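Local structure of CELL division control protein 6 (Pyrobaculum aerophilum, 1FNN) at residues K291-A296 / I309-A314; G34-L37 / H42-P45; P103-G106 / D110-L113; L115-L120 / D153-F158. The protein probably takes part in regulating DNA replication as an AAA+ protein of the Cdc6/Cdc18 family that binds ATP or ADP with magnesium. All coordinates share one frame; numbering follows the deposited sequence.

Contact 1 (K291-A296 / I309-A314); sequences KLFLLA and ITFGDA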
loop_
_atom_site.group_PDB
_atom_site.type_symbol
_atom_site.label_atom_id
_atom_site.label_comp_id
_atom_site.label_asym_id
_atom_site.label_seq_id
_atom_site.Cartn_x
_atom_site.Cartn_y
_atom_site.Cartn_z
ATOM N N LYS A 291 -26.771 15.417 -10.029
ATOM C CA LYS A 291 -27.266 14.092 -10.314
ATOM C C LYS A 291 -27.403 13.830 -11.802
ATOM O O LYS A 291 -26.962 12.811 -12.331
ATOM C CB LYS A 291 -28.645 13.729 -9.702
ATOM C CG LYS A 291 -28.612 13.674 -8.164
ATOM C CD LYS A 291 -29.947 13.095 -7.717
ATOM C CE LYS A 291 -30.068 12.715 -6.277
ATOM N NZ LYS A 291 -30.225 13.891 -5.376
ATOM N N LEU A 292 -28.002 14.745 -12.550
ATOM C CA LEU A 292 -28.185 14.644 -13.973
ATOM C C LEU A 292 -26.809 14.627 -14.661
ATOM O O LEU A 292 -26.630 13.864 -15.610
ATOM C CB LEU A 292 -29.011 15.861 -14.512
ATOM C CG LEU A 292 -30.506 15.840 -14.042
ATOM C CD1 LEU A 292 -31.189 17.175 -14.394
ATOM C CD2 LEU A 292 -31.241 14.681 -14.691
ATOM N N PHE A 293 -25.910 15.478 -14.212
ATOM C CA PHE A 293 -24.569 15.487 -14.800
ATOM C C PHE A 293 -23.842 14.140 -14.462
ATOM O O PHE A 293 -23.217 13.620 -15.372
ATOM C CB PHE A 293 -23.775 16.616 -14.170
ATOM C CG PHE A 293 -22.469 16.863 -14.905
ATOM C CD1 PHE A 293 -22.436 17.087 -16.253
ATOM C CD2 PHE A 293 -21.289 16.851 -14.167
ATOM C CE1 PHE A 293 -21.239 17.312 -16.926
ATOM C CE2 PHE A 293 -20.077 17.076 -14.828
ATOM C CZ PHE A 293 -20.059 17.303 -16.196
ATOM N N LEU A 294 -24.001 13.622 -13.253
ATOM C CA LEU A 294 -23.366 12.333 -12.948
ATOM C C LEU A 294 -23.987 11.241 -13.794
ATOM O O LEU A 294 -23.282 10.460 -14.485
ATOM C CB LEU A 294 -23.493 12.023 -11.454
ATOM C CG LEU A 294 -22.963 10.634 -11.026
ATOM C CD1 LEU A 294 -21.452 10.545 -11.307
ATOM C CD2 LEU A 294 -23.243 10.444 -9.540
ATOM N N LEU A 295 -25.351 11.261 -13.929
ATOM C CA LEU A 295 -25.981 10.354 -14.874
ATOM C C LEU A 295 -25.402 10.498 -16.261
ATOM O O LEU A 295 -25.171 9.491 -16.986
ATOM C CB LEU A 295 -27.520 10.532 -14.976
ATOM C CG LEU A 295 -28.277 9.606 -15.903
ATOM C CD1 LEU A 295 -27.917 8.125 -15.614
ATOM C CD2 LEU A 295 -29.789 9.754 -15.665
ATOM N N ALA A 296 -25.118 11.727 -16.712
ATOM C CA ALA A 296 -24.596 11.904 -18.050
ATOM C C ALA A 296 -23.185 11.224 -18.187
ATOM O O ALA A 296 -22.777 10.861 -19.292
ATOM C CB ALA A 296 -24.373 13.396 -18.297
ATOM N N ILE A 309 -13.699 9.639 -20.212
ATOM C CA ILE A 309 -14.412 10.408 -21.250
ATOM C C ILE A 309 -14.072 11.864 -20.974
ATOM O O ILE A 309 -13.579 12.282 -19.923
ATOM C CB ILE A 309 -15.891 10.105 -21.392
ATOM C CG1 ILE A 309 -16.657 10.145 -20.058
ATOM C CG2 ILE A 309 -16.177 8.746 -22.013
ATOM C CD1 ILE A 309 -17.079 11.507 -19.606
ATOM N N THR A 310 -14.182 12.701 -21.977
ATOM C CA THR A 310 -13.792 14.102 -21.869
ATOM C C THR A 310 -14.882 14.925 -21.192
ATOM O O THR A 310 -16.031 14.486 -21.210
ATOM C CB THR A 310 -13.485 14.710 -23.250
ATOM O OG1 THR A 310 -14.661 14.670 -24.066
ATOM C CG2 THR A 310 -12.378 13.928 -23.942
ATOM N N PHE A 311 -14.617 16.090 -20.662
ATOM C CA PHE A 311 -15.625 16.991 -20.111
ATOM C C PHE A 311 -16.623 17.373 -21.206
ATOM O O PHE A 311 -17.838 17.352 -20.966
ATOM C CB PHE A 311 -14.996 18.212 -19.440
ATOM C CG PHE A 311 -16.030 19.165 -18.850
ATOM C CD1 PHE A 311 -16.305 19.142 -17.500
ATOM C CD2 PHE A 311 -16.710 20.059 -19.645
ATOM C CE1 PHE A 311 -17.240 19.996 -16.945
ATOM C CE2 PHE A 311 -17.650 20.920 -19.105
ATOM C CZ PHE A 311 -17.911 20.883 -17.749
ATOM N N GLY A 312 -16.170 17.603 -22.437
ATOM C CA GLY A 312 -17.063 17.919 -23.546
ATOM C C GLY A 312 -18.048 16.809 -23.854
ATOM O O GLY A 312 -19.248 16.978 -24.164
ATOM N N ASP A 313 -17.556 15.551 -23.794
ATOM C CA ASP A 313 -18.417 14.399 -23.949
ATOM C C ASP A 313 -19.536 14.427 -22.901
ATOM O O ASP A 313 -20.693 14.098 -23.200
ATOM C CB ASP A 313 -17.641 13.081 -23.763
ATOM C CG ASP A 313 -18.407 11.828 -24.116
ATOM O OD1 ASP A 313 -19.660 11.816 -24.198
ATOM O OD2 ASP A 313 -17.744 10.773 -24.330
ATOM N N ALA A 314 -19.146 14.563 -21.637
ATOM C CA ALA A 314 -20.127 14.548 -20.549
ATOM C C ALA A 314 -21.190 15.673 -20.749
ATOM O O ALA A 314 -22.340 15.517 -20.353
ATOM C CB ALA A 314 -19.316 14.787 -19.277
#
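F293 reaches across from helix 288-304 to meet F311 and A314 at the start of the next helix, 311-324. Its ring is carried there by a first torsion that places CG anti to the backbone N (chi1 -169°), so that the far end of the ring, CE1 and CZ, does the touching. F293 CE1 lies 3.9 Å from A314 CB, and F293 CZ is 4.0 Å from F311 CE1. The two phenylalanine side chains cross at about a right angle, while the rings meet obliquely, their planes inclined at 51° and their centroids 5.9 Å apart. Both segments belong to the C-terminal winged-helix domain, in which the short strand 309-310 leads directly into helix 311-324 and pairs with strand 364-367 of the small antiparallel sheet. Beyond the aromatic pair the helices draw close, the facing residues being alanines: the CA atoms of A296 and A314 are 5.8 Å apart. A296 CB packs against the carbonyl oxygen of A314 at 3.6 Å, and a small side chain suits so close an approach of the two helices. T310 is the N-cap of helix 311-324, its OG1 accepting from D313 N at 3.0 Å in a fairly straight bond (155°), which satisfies an amide of the first turn. Further along the same helix pair, D313 OD1 is hydrogen-bonded to S300 OG. The apolar rings suit this buried place, where Y338 and L339 of helix 332-344 touch F293, and F311 meets H332 edge-to-face.

Contact 2 (G34-L37 / H42-P45); sequences GNWL and HHYP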
loop_
_atom_site.group_PDB
_atom_site.type_symbol
_atom_site.label_atom_id
_atom_site.label_comp_id
_atom_site.label_asym_id
_atom_site.label_seq_id
_atom_site.Cartn_x
_atom_site.Cartn_y
_atom_site.Cartn_z
ATOM N N GLY A 34 24.781 -0.725 5.817
ATOM C CA GLY A 34 25.762 -1.310 4.936
ATOM C C GLY A 34 27.130 -1.552 5.566
ATOM O O GLY A 34 27.713 -2.606 5.265
ATOM N N ASN A 35 27.700 -0.544 6.239
ATOM C CA ASN A 35 29.029 -0.739 6.832
ATOM C C ASN A 35 29.000 -1.892 7.837
ATOM O O ASN A 35 29.917 -2.705 7.895
ATOM C CB ASN A 35 29.526 0.540 7.509
ATOM C CG ASN A 35 30.025 1.554 6.485
ATOM O OD1 ASN A 35 30.332 1.197 5.345
ATOM N ND2 ASN A 35 30.100 2.816 6.903
ATOM N N TRP A 36 27.996 -1.887 8.708
ATOM C CA TRP A 36 27.862 -2.957 9.693
ATOM C C TRP A 36 27.644 -4.322 9.045
ATOM O O TRP A 36 28.316 -5.271 9.478
ATOM C CB TRP A 36 26.777 -2.674 10.680
ATOM C CG TRP A 36 26.575 -3.565 11.871
ATOM C CD1 TRP A 36 27.087 -3.354 13.107
ATOM C CD2 TRP A 36 25.820 -4.791 11.971
ATOM N NE1 TRP A 36 26.704 -4.361 13.957
ATOM C CE2 TRP A 36 25.931 -5.254 13.298
ATOM C CE3 TRP A 36 25.067 -5.531 11.055
ATOM C CZ2 TRP A 36 25.323 -6.420 13.754
ATOM C CZ3 TRP A 36 24.460 -6.694 11.509
ATOM C CH2 TRP A 36 24.584 -7.128 12.817
ATOM N N LEU A 37 26.855 -4.395 7.956
ATOM C CA LEU A 37 26.706 -5.708 7.302
ATOM C C LEU A 37 28.025 -6.213 6.709
ATOM O O LEU A 37 28.298 -7.437 6.646
ATOM C CB LEU A 37 25.610 -5.586 6.231
ATOM C CG LEU A 37 24.182 -5.445 6.839
ATOM C CD1 LEU A 37 23.179 -5.146 5.711
ATOM C CD2 LEU A 37 23.813 -6.734 7.565
ATOM N N HIS A 42 30.949 -3.332 15.383
ATOM C CA HIS A 42 31.668 -2.164 15.935
ATOM C C HIS A 42 30.763 -1.039 16.379
ATOM O O HIS A 42 31.242 -0.100 17.026
ATOM C CB HIS A 42 32.654 -1.646 14.868
ATOM C CG HIS A 42 33.542 -2.781 14.433
ATOM N ND1 HIS A 42 34.508 -3.269 15.298
ATOM C CD2 HIS A 42 33.635 -3.510 13.310
ATOM C CE1 HIS A 42 35.161 -4.257 14.710
ATOM N NE2 HIS A 42 34.649 -4.422 13.503
ATOM N N HIS A 43 29.470 -1.069 16.048
ATOM C CA HIS A 43 28.504 -0.118 16.610
ATOM C C HIS A 43 27.110 -0.736 16.452
ATOM O O HIS A 43 27.032 -1.836 15.909
ATOM C CB HIS A 43 28.551 1.219 15.853
ATOM C CG HIS A 43 27.708 1.348 14.619
ATOM N ND1 HIS A 43 28.080 0.880 13.391
ATOM C CD2 HIS A 43 26.471 1.922 14.446
ATOM C CE1 HIS A 43 27.149 1.127 12.461
ATOM N NE2 HIS A 43 26.171 1.759 13.111
ATOM N N TYR A 44 26.098 -0.169 17.074
ATOM C CA TYR A 44 24.756 -0.708 17.060
ATOM C C TYR A 44 23.872 0.075 16.093
ATOM O O TYR A 44 23.387 1.146 16.439
ATOM C CB TYR A 44 24.205 -0.566 18.473
ATOM C CG TYR A 44 22.755 -0.924 18.702
ATOM C CD1 TYR A 44 22.091 -0.348 19.788
ATOM C CD2 TYR A 44 22.046 -1.795 17.883
ATOM C CE1 TYR A 44 20.760 -0.640 20.047
ATOM C CE2 TYR A 44 20.726 -2.084 18.140
ATOM C CZ TYR A 44 20.088 -1.512 19.212
ATOM O OH TYR A 44 18.770 -1.798 19.472
ATOM N N PRO A 45 23.635 -0.478 14.919
ATOM C CA PRO A 45 22.775 0.174 13.934
ATOM C C PRO A 45 21.319 -0.042 14.284
ATOM O O PRO A 45 20.926 -1.167 14.612
ATOM C CB PRO A 45 23.123 -0.493 12.627
ATOM C CG PRO A 45 24.211 -1.469 12.894
ATOM C CD PRO A 45 24.227 -1.711 14.360
#
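W36 lays one face of its indole against the pyrrolidine ring of P45, whose CG stands over the five-membered ring in a CH-pi contact. P45 CG is 3.6 Å from the centroid of that ring, 23° off its normal, and comes within 3.3 Å of W36 CG. P45 CD continues the overlap toward the nitrogen side of the indole, 3.6 Å from W36 NE1. The proline suits the place: its rigid ring offers polarised C-H groups to an electron-rich aromatic face, and the two side chains cross at about a right angle. With CG anti to the backbone N (chi1 -173°), the tryptophan carries its indole out toward the 42-45 loop, where P45 CG lies over its face. H43 contributes differently, since an edge of the indole points toward the face of the imidazole in a T-shaped pair, with planes at 87° and the five-membered ring centroids 5.8 Å apart. H43 CE1 also lies 4.2 Å from W36 CB. The polar end of the indole is held by F158, whose carbonyl oxygen accepts a hydrogen bond from W36 NE1. An alanine in place of W36 would remove the surface beneath P45 and would probably leave a gap between helix and loop, with the F158 carbonyl deprived of its indole partner. In the AAA+ domain this contact closes the turn from helix 23-38 into strand 46-50. A74 and A161 also touch W36, and P45 shares a backbone hydrogen bond with L162, so the last turns of the helix are packed against the loop and strand 160-166 of the parallel sheet.

Contact 3 (P103-G106 / D110-L113); sequences PRRG and DEFL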
loop_
_atom_site.group_PDB
_atom_site.type_symbol
_atom_site.label_atom_id
_atom_site.label_comp_id
_atom_site.label_asym_id
_atom_site.label_seq_id
_atom_site.Cartn_x
_atom_site.Cartn_y
_atom_site.Cartn_z
ATOM N N PRO A 103 15.953 -25.801 26.254
ATOM C CA PRO A 103 16.069 -26.767 27.333
ATOM C C PRO A 103 14.735 -27.407 27.654
ATOM O O PRO A 103 13.654 -26.985 27.224
ATOM C CB PRO A 103 16.593 -25.995 28.540
ATOM C CG PRO A 103 16.693 -24.570 28.137
ATOM C CD PRO A 103 16.113 -24.423 26.762
ATOM N N ARG A 104 14.840 -28.575 28.291
ATOM C CA ARG A 104 13.625 -29.298 28.684
ATOM C C ARG A 104 12.807 -28.451 29.666
ATOM O O ARG A 104 11.605 -28.248 29.474
ATOM C CB ARG A 104 14.086 -30.630 29.260
ATOM C CG ARG A 104 12.988 -31.542 29.764
ATOM C CD ARG A 104 13.588 -32.887 30.207
ATOM N NE ARG A 104 12.552 -33.897 30.086
ATOM C CZ ARG A 104 12.156 -34.542 28.997
ATOM N NH1 ARG A 104 12.677 -34.348 27.806
ATOM N NH2 ARG A 104 11.175 -35.442 29.097
ATOM N N ARG A 105 13.434 -27.942 30.710
ATOM C CA ARG A 105 12.784 -27.081 31.694
ATOM C C ARG A 105 12.186 -25.814 31.093
ATOM O O ARG A 105 12.610 -25.303 30.053
ATOM C CB ARG A 105 13.762 -26.653 32.793
ATOM C CG ARG A 105 15.033 -26.002 32.275
ATOM C CD ARG A 105 15.984 -25.580 33.380
ATOM N NE ARG A 105 15.858 -24.176 33.731
ATOM C CZ ARG A 105 14.828 -23.522 34.240
ATOM N NH1 ARG A 105 13.661 -24.088 34.533
ATOM N NH2 ARG A 105 14.942 -22.221 34.482
ATOM N N GLY A 106 11.192 -25.278 31.792
ATOM C CA GLY A 106 10.515 -24.051 31.362
ATOM C C GLY A 106 11.462 -22.900 31.695
ATOM O O GLY A 106 12.190 -23.007 32.692
ATOM N N ASP A 110 13.985 -13.782 31.452
ATOM C CA ASP A 110 15.393 -13.475 31.617
ATOM C C ASP A 110 16.293 -14.616 31.163
ATOM O O ASP A 110 17.389 -14.442 30.638
ATOM C CB ASP A 110 15.727 -13.184 33.090
ATOM C CG ASP A 110 15.073 -11.913 33.613
ATOM O OD1 ASP A 110 14.622 -11.078 32.797
ATOM O OD2 ASP A 110 15.016 -11.759 34.861
ATOM N N GLU A 111 15.916 -15.848 31.497
ATOM C CA GLU A 111 16.672 -17.025 31.061
ATOM C C GLU A 111 16.739 -17.114 29.535
ATOM O O GLU A 111 17.807 -17.307 28.962
ATOM C CB GLU A 111 15.998 -18.268 31.663
ATOM C CG GLU A 111 16.496 -18.418 33.104
ATOM C CD GLU A 111 15.675 -19.393 33.915
ATOM O OE1 GLU A 111 16.300 -20.067 34.764
ATOM O OE2 GLU A 111 14.446 -19.504 33.733
ATOM N N PHE A 112 15.597 -16.905 28.903
ATOM C CA PHE A 112 15.511 -16.849 27.445
ATOM C C PHE A 112 16.446 -15.824 26.820
ATOM O O PHE A 112 17.303 -16.150 26.005
ATOM C CB PHE A 112 14.082 -16.450 27.067
ATOM C CG PHE A 112 13.214 -17.628 26.738
ATOM C CD1 PHE A 112 11.944 -17.733 27.282
ATOM C CD2 PHE A 112 13.683 -18.621 25.885
ATOM C CE1 PHE A 112 11.148 -18.823 26.973
ATOM C CE2 PHE A 112 12.885 -19.702 25.586
ATOM C CZ PHE A 112 11.621 -19.807 26.122
ATOM N N LEU A 113 16.434 -14.587 27.378
ATOM C CA LEU A 113 17.336 -13.572 26.848
ATOM C C LEU A 113 18.769 -13.978 27.063
ATOM O O LEU A 113 19.664 -13.800 26.223
ATOM C CB LEU A 113 17.104 -12.197 27.499
ATOM C CG LEU A 113 15.817 -11.521 27.049
ATOM C CD1 LEU A 113 15.541 -10.305 27.945
ATOM C CD2 LEU A 113 15.895 -11.149 25.575
#
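R105 and E111 meet in a salt bridge between the loop that precedes helix 109-122 and the first turns of that helix. The close part of the contact is small: R105 NH2 approaches E111 OE1 to 2.6 Å, with OE1 at the edge of the guanidinium and near its plane. The hydrogen bond is weak, its N-H...O angle being only 128°, and the same nitrogen lies 2.9 Å from E111 OE2. The guanidinium and carboxylate planes are turned 64° apart, so the two groups do not form the flat, paired bridge that arginine and a carboxylate can make. A bend at chi3 (-97°) turns the arginine's end toward the helix, whereas the glutamate runs extended beyond CG to meet it. E111 OE2 has a second partner in the backbone N of S108, which helps fix the rotation of the carboxylate. A glutamine in place of E111 would lack the negative charge and would probably leave the R105 guanidinium without its ionic mate. The remainder is loose: the nearest CA atoms, those of G106 and E111, are 9.3 Å apart, and G106 O remains 4.3 Å from E111 OE2. R105 is exposed, where a long, flexible charged side chain can reach its partner without the cost of burial. Beside the bridge, F112 meets the ring of F102 and touches F87 and I91 of helix 87-97. This surface salt bridge ties a loop to the helix it leads into, within the AAA+ domain, and the E111 bond to S108 N is consistent with one half of a capping box.

Contact 4 (L115-L120 / D153-F158); sequences LLVEHL and DKLGAF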
loop_
_atom_site.group_PDB
_atom_site.type_symbol
_atom_site.label_atom_id
_atom_site.label_comp_id
_atom_site.label_asym_id
_atom_site.label_seq_id
_atom_site.Cartn_x
_atom_site.Cartn_y
_atom_site.Cartn_z
ATOM N N LEU A 115 19.898 -17.004 27.280
ATOM C CA LEU A 115 20.219 -18.064 26.287
ATOM C C LEU A 115 20.544 -17.491 24.908
ATOM O O LEU A 115 21.540 -17.815 24.258
ATOM C CB LEU A 115 19.054 -19.044 26.189
ATOM C CG LEU A 115 19.248 -20.267 25.255
ATOM C CD1 LEU A 115 20.432 -21.116 25.679
ATOM C CD2 LEU A 115 17.978 -21.102 25.222
ATOM N N LEU A 116 19.745 -16.517 24.482
ATOM C CA LEU A 116 19.959 -15.840 23.191
ATOM C C LEU A 116 21.259 -15.094 23.212
ATOM O O LEU A 116 22.095 -15.190 22.299
ATOM C CB LEU A 116 18.741 -14.934 22.863
ATOM C CG LEU A 116 19.019 -13.952 21.698
ATOM C CD1 LEU A 116 19.288 -14.754 20.427
ATOM C CD2 LEU A 116 17.873 -12.966 21.552
ATOM N N VAL A 117 21.574 -14.408 24.327
ATOM C CA VAL A 117 22.906 -13.768 24.397
ATOM C C VAL A 117 24.022 -14.782 24.337
ATOM O O VAL A 117 25.067 -14.599 23.702
ATOM C CB VAL A 117 22.986 -12.916 25.692
ATOM C CG1 VAL A 117 24.401 -12.476 25.983
ATOM C CG2 VAL A 117 22.048 -11.716 25.553
ATOM N N GLU A 118 23.915 -15.877 25.113
ATOM C CA GLU A 118 24.986 -16.898 25.098
ATOM C C GLU A 118 25.258 -17.447 23.709
ATOM O O GLU A 118 26.399 -17.551 23.186
ATOM C CB GLU A 118 24.524 -18.044 26.034
ATOM C CG GLU A 118 25.527 -19.208 26.014
ATOM C CD GLU A 118 24.879 -20.468 26.564
ATOM O OE1 GLU A 118 24.381 -20.444 27.708
ATOM O OE2 GLU A 118 24.855 -21.500 25.865
ATOM N N HIS A 119 24.168 -17.794 23.011
ATOM C CA HIS A 119 24.345 -18.323 21.644
ATOM C C HIS A 119 24.972 -17.298 20.716
ATOM O O HIS A 119 25.926 -17.621 19.991
ATOM C CB HIS A 119 23.014 -18.848 21.097
ATOM C CG HIS A 119 22.754 -20.287 21.426
ATOM N ND1 HIS A 119 22.982 -21.302 20.513
ATOM C CD2 HIS A 119 22.287 -20.873 22.563
ATOM C CE1 HIS A 119 22.663 -22.456 21.084
ATOM N NE2 HIS A 119 22.242 -22.225 22.319
ATOM N N LEU A 120 24.536 -16.021 20.773
ATOM C CA LEU A 120 25.123 -14.993 19.889
ATOM C C LEU A 120 26.615 -14.819 20.136
ATOM O O LEU A 120 27.469 -14.729 19.262
ATOM C CB LEU A 120 24.388 -13.656 20.117
ATOM C CG LEU A 120 22.946 -13.533 19.593
ATOM C CD1 LEU A 120 22.329 -12.201 20.031
ATOM C CD2 LEU A 120 22.881 -13.690 18.073
ATOM N N ASP A 153 29.049 -5.599 26.005
ATOM C CA ASP A 153 29.986 -6.333 26.852
ATOM C C ASP A 153 29.447 -7.723 27.151
ATOM O O ASP A 153 30.226 -8.670 27.043
ATOM C CB ASP A 153 30.337 -5.616 28.161
ATOM C CG ASP A 153 31.092 -4.332 27.873
ATOM O OD1 ASP A 153 31.934 -4.314 26.950
ATOM O OD2 ASP A 153 30.836 -3.342 28.571
ATOM N N LYS A 154 28.140 -7.828 27.363
ATOM C CA LYS A 154 27.537 -9.153 27.507
ATOM C C LYS A 154 27.520 -9.894 26.176
ATOM O O LYS A 154 27.809 -11.091 26.132
ATOM C CB LYS A 154 26.120 -9.049 28.034
ATOM C CG LYS A 154 25.988 -8.685 29.500
ATOM C CD LYS A 154 24.554 -8.246 29.789
ATOM C CE LYS A 154 24.374 -7.961 31.273
ATOM N NZ LYS A 154 25.466 -7.090 31.803
ATOM N N LEU A 155 27.309 -9.171 25.059
ATOM C CA LEU A 155 27.294 -9.870 23.768
ATOM C C LEU A 155 28.683 -10.247 23.293
ATOM O O LEU A 155 28.839 -11.220 22.535
ATOM C CB LEU A 155 26.563 -8.990 22.746
ATOM C CG LEU A 155 25.052 -8.932 22.979
ATOM C CD1 LEU A 155 24.452 -7.701 22.300
ATOM C CD2 LEU A 155 24.404 -10.218 22.452
ATOM N N GLY A 156 29.686 -9.410 23.603
ATOM C CA GLY A 156 31.024 -9.600 23.063
ATOM C C GLY A 156 31.352 -8.660 21.918
ATOM O O GLY A 156 32.509 -8.483 21.518
ATOM N N ALA A 157 30.307 -8.079 21.321
ATOM C CA ALA A 157 30.459 -7.135 20.222
ATOM C C ALA A 157 29.116 -6.445 20.027
ATOM O O ALA A 157 28.182 -6.795 20.770
ATOM C CB ALA A 157 30.860 -7.838 18.931
ATOM N N PHE A 158 29.001 -5.491 19.097
ATOM C CA PHE A 158 27.603 -4.979 18.878
ATOM C C PHE A 158 27.026 -6.010 17.910
ATOM O O PHE A 158 27.163 -5.849 16.691
ATOM C CB PHE A 158 27.712 -3.565 18.334
ATOM C CG PHE A 158 27.991 -2.560 19.420
ATOM C CD1 PHE A 158 29.233 -1.972 19.521
ATOM C CD2 PHE A 158 26.999 -2.220 20.325
ATOM C CE1 PHE A 158 29.507 -1.041 20.517
ATOM C CE2 PHE A 158 27.271 -1.297 21.315
ATOM C CZ PHE A 158 28.519 -0.708 21.415
#
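Within the AAA+ domain, helix 109-122 packs across the end of the short helix 152-155, through V117 and L120 on one side and K154 and L155 on the other. The backbones come close, with the CA atoms of V117 and L155 5.9 Å apart, and beta-branched V117 suits this narrow approach because its two methyls divide the work. CG1, anti to the backbone N (chi1 168°), lies 3.7 Å from K154 O, while CG2 faces L155 CD2 at 4.2 Å. L155 meets the other leucine with the same methyl: its CD2 is 3.8 Å from L120 CD1. These two leucines lie side by side and point the same way, both with CG anti to the carbonyl carbon (chi1 -72° in each), so their branches run alongside one another. K154 keeps its aliphatic CB near V117, and its chain then leads away, as befits a lysine at an exposed position. The helix stops at G156, whose positive phi (102°) would press a side chain against the preceding carbonyl oxygen; glycine therefore fits the turn. Beyond it the chain runs on toward strand 160-166, and F158 shares a backbone hydrogen bond with G41. Next to the contact, L116 packs on I91 and I94 of helix 87-97, and L148 of helix 139-148 touches both L116 and V117.

Overall arrangement
Contact 1 stands apart in the winged-helix domain, its centre 59 to 69 Å from the centres of the others and across the chain's centre from them. It is fully buried, built of aromatic rings and alanines. Contacts 2, 3 and 4 gather at the far end of the AAA+ domain. Contacts 3 and 4 both use helix 109-122, but the former is an exposed ionic pair and the latter a partly buried aliphatic one; P103 and L115 touch between them. Contact 2, also partly buried, relies on an aromatic face and meets contact 4 through F158, which packs against residues 42-44. Contacts 2 and 3 do not touch.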